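Local coordinates for homoprotocatechuate 2,3-dioxygenase (Brevibacterium fuscum, PDB 4Z6M), which catalyses the iron(II)-dependent, ring-opening oxidation of homoprotocatechuate by molecular oxygen, as an extradiol dioxygenase of the glyoxalase/bleomycin resistance superfamily, at residues N157-P161 with G207-H213. The protein carries 1 engineered substitution. Numbering follows the deposited sequence.
Sequences NQVTP and GNGPRLH
At the edge of the His213 imidazole, in its plane, lies Val159 CG2, 3.8 Å from His213 CD2; Asn157 runs alongside, its amide turned 57° from the ring. The Arg211 guanidinium has Asn208 O at its edge, while Val159 CG1 comes to NH2 obliquely. Val159 and Arg211 share one face of an antiparallel pairing of strands 152-160 and 211-218, neighbours in the mixed sheet of an iron-binding glyoxalase-type domain. They form a hydrogen-bonded pair: Val159 N donates to Arg211 O (2.8 Å), and Arg211 N returns a bond to a lone pair of Val159 O (3.2 Å). Farther along, His213 N reaches Asn157 O at 2.7 Å, but bent to 135°. Asn157 OD1 hydrogen-bonds to Thr205 OG1, and His213 NE2 to Trp304 O; the Asn157 side chain lies about 4 Å from the iron(II), and His214, next in the chain, is a ligand. At the end of strand 152-160, Gly207 N donates to Thr160 O from above the carbonyl plane. Val159 CG1, anti to the backbone N (chi1 -172°), is a tight 3.4 Å from Gly207 CA. The Arg211 chain bends at chi3, and its NE and NH2 both grip Asn208 O, at 2.8 and 2.9 Å.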
ATOM      1  N   ASN A 157      24.572  10.756   5.389  1.00  6.65           N
ATOM      2  CA  ASN A 157      25.293   9.854   6.281  1.00  6.81           C
ATOM      3  C   ASN A 157      26.781   9.923   5.924  1.00  7.91           C
ATOM      4  O   ASN A 157      27.136   9.773   4.760  1.00  8.46           O
ATOM      5  CB  ASN A 157      24.740   8.430   6.166  1.00  7.26           C
ATOM      6  CG  ASN A 157      25.340   7.482   7.186  1.00  8.25           C
ATOM      7  OD1 ASN A 157      26.552   7.296   7.243  1.00  9.03           O
ATOM      8  ND2 ASN A 157      24.477   6.872   8.009  1.00  8.81           N
ATOM      9  N   GLN A 158      27.603  10.209   6.934  1.00  8.03           N
ATOM     10  CA  GLN A 158      29.045  10.481   6.808  1.00  7.87           C
ATOM     11  C   GLN A 158      29.859   9.346   7.406  1.00  7.99           C
ATOM     12  O   GLN A 158      29.553   8.880   8.503  1.00  9.55           O
ATOM     13  CB  GLN A 158      29.350  11.744   7.586  1.00  8.30           C
ATOM     14  CG  GLN A 158      28.556  12.957   7.145  1.00  9.09           C
ATOM     15  CD  GLN A 158      28.732  14.144   8.048  1.00  8.94           C
ATOM     16  OE1 GLN A 158      27.784  14.809   8.433  1.00 10.38           O
ATOM     17  NE2 GLN A 158      29.971  14.416   8.401  1.00 10.88           N
ATOM     18  N   VAL A 159      30.915   8.927   6.723  1.00  9.10           N
ATOM     19  CA  VAL A 159      31.864   7.987   7.299  1.00  9.11           C
ATOM     20  C   VAL A 159      33.020   8.764   7.934  1.00  9.91           C
ATOM     21  O   VAL A 159      33.658   9.598   7.284  1.00 10.33           O
ATOM     22  CB  VAL A 159      32.430   7.009   6.246  1.00 10.11           C
ATOM     23  CG1 VAL A 159      33.260   5.938   6.932  1.00 10.20           C
ATOM     24  CG2 VAL A 159      31.359   6.375   5.373  1.00 10.85           C
ATOM     25  N   THR A 160      33.292   8.460   9.200  1.00 10.48           N
ATOM     26  CA  THR A 160      34.294   9.178   9.975  1.00 10.05           C
ATOM     27  C   THR A 160      34.952   8.170  10.939  1.00  9.80           C
ATOM     28  O   THR A 160      34.289   7.262  11.429  1.00  9.38           O
ATOM     29  CB  THR A 160      33.670  10.406  10.708  1.00 11.43           C
ATOM     30  OG1 THR A 160      34.696  11.304  11.131  1.00 11.05           O
ATOM     31  CG2 THR A 160      32.839  10.008  11.905  1.00 12.09           C
ATOM     32  N   PRO A 161      36.266   8.308  11.203  1.00 10.61           N
ATOM     33  CA  PRO A 161      36.942   7.202  11.939  1.00 11.36           C
ATOM     34  C   PRO A 161      36.642   7.152  13.434  1.00 11.53           C
ATOM     35  O   PRO A 161      36.709   6.068  14.013  1.00 12.34           O
ATOM     36  CB  PRO A 161      38.430   7.450  11.671  1.00 11.97           C
ATOM     37  CG  PRO A 161      38.495   8.893  11.284  1.00 12.13           C
ATOM     38  CD  PRO A 161      37.224   9.212  10.557  1.00 11.34           C
ATOM     39  N   GLY A 207      34.287   4.482  10.154  1.00  9.69           N
ATOM     40  CA  GLY A 207      35.064   3.963   9.050  1.00 10.66           C
ATOM     41  C   GLY A 207      36.128   4.972   8.641  1.00 10.18           C
ATOM     42  O   GLY A 207      36.229   6.064   9.198  1.00 10.59           O
ATOM     43  N   ASN A 208      36.925   4.611   7.661  1.00 11.94           N
ATOM     44  CA  ASN A 208      37.948   5.515   7.146  1.00 12.86           C
ATOM     45  C   ASN A 208      37.269   6.746   6.538  1.00 11.13           C
ATOM     46  O   ASN A 208      36.293   6.622   5.798  1.00 12.56           O
ATOM     47  CB  ASN A 208      38.752   4.798   6.067  1.00 13.99           C
ATOM     48  CG  ASN A 208      39.426   3.536   6.568  1.00 15.64           C
ATOM     49  OD1 ASN A 208      39.597   3.326   7.770  1.00 16.05           O
ATOM     50  ND2 ASN A 208      39.810   2.682   5.642  1.00 18.42           N
ATOM     51  N   GLY A 209      37.725   7.938   6.899  1.00 12.04           N
ATOM     52  CA  GLY A 209      37.098   9.148   6.375  1.00 11.98           C
ATOM     53  C   GLY A 209      37.944  10.391   6.462  1.00 11.87           C
ATOM     54  O   GLY A 209      39.087  10.339   6.941  1.00 13.33           O
ATOM     55  N   PRO A 210      37.413  11.528   5.974  1.00 10.81           N
ATOM     56  CA  PRO A 210      36.021  11.751   5.593  1.00 10.69           C
ATOM     57  C   PRO A 210      35.624  11.094   4.262  1.00 10.26           C
ATOM     58  O   PRO A 210      36.312  11.256   3.245  1.00 10.90           O
ATOM     59  CB  PRO A 210      35.945  13.267   5.490  1.00 11.06           C
ATOM     60  CG  PRO A 210      37.339  13.698   5.057  1.00 11.39           C
ATOM     61  CD  PRO A 210      38.215  12.771   5.876  1.00 11.85           C
ATOM     62  N   ARG A 211      34.491  10.396   4.257  1.00  9.73           N
ATOM     63  CA  ARG A 211      33.846   9.961   3.041  1.00  9.43           C
ATOM     64  C   ARG A 211      32.346  10.132   3.245  1.00  9.07           C
ATOM     65  O   ARG A 211      31.864  10.107   4.382  1.00  9.54           O
ATOM     66  CB  ARG A 211      34.177   8.516   2.700  1.00 10.39           C
ATOM     67  CG  ARG A 211      35.605   8.289   2.214  1.00 11.52           C
ATOM     68  CD  ARG A 211      35.840   6.839   1.841  1.00 12.80           C
ATOM     69  NE  ARG A 211      35.803   6.061   3.059  1.00 15.29           N
ATOM     70  CZ  ARG A 211      35.529   4.771   3.150  1.00 13.74           C
ATOM     71  NH1 ARG A 211      35.298   4.041   2.070  1.00 15.36           N
ATOM     72  NH2 ARG A 211      35.495   4.216   4.356  1.00 17.30           N
ATOM     73  N   LEU A 212      31.617  10.292   2.145  1.00  9.43           N
ATOM     74  CA  LEU A 212      30.171  10.376   2.202  1.00  8.74           C
ATOM     75  C   LEU A 212      29.604   8.992   2.021  1.00  8.21           C
ATOM     76  O   LEU A 212      29.807   8.346   0.987  1.00  9.35           O
ATOM     77  CB  LEU A 212      29.616  11.325   1.124  1.00  9.79           C
ATOM     78  CG  LEU A 212      28.084  11.352   0.984  1.00 11.17           C
ATOM     79  CD1 LEU A 212      27.512  12.076   2.171  1.00 12.39           C
ATOM     80  CD2 LEU A 212      27.667  11.970  -0.344  1.00 13.18           C
ATOM     81  N   HIS A 213      28.853   8.521   3.018  1.00  7.93           N
ATOM     82  CA  HIS A 213      28.258   7.206   2.900  1.00  8.16           C
ATOM     83  C   HIS A 213      27.047   7.207   1.961  1.00  7.45           C
ATOM     84  O   HIS A 213      26.997   6.422   1.014  1.00  7.90           O
ATOM     85  CB  HIS A 213      27.875   6.616   4.255  1.00  8.53           C
ATOM     86  CG  HIS A 213      27.651   5.148   4.189  1.00  7.85           C
ATOM     87  ND1 HIS A 213      26.505   4.590   3.670  1.00  8.49           N
ATOM     88  CD2 HIS A 213      28.466   4.105   4.503  1.00  8.91           C
ATOM     89  CE1 HIS A 213      26.617   3.282   3.667  1.00  8.07           C
ATOM     90  NE2 HIS A 213      27.792   2.961   4.181  1.00  9.38           N
TER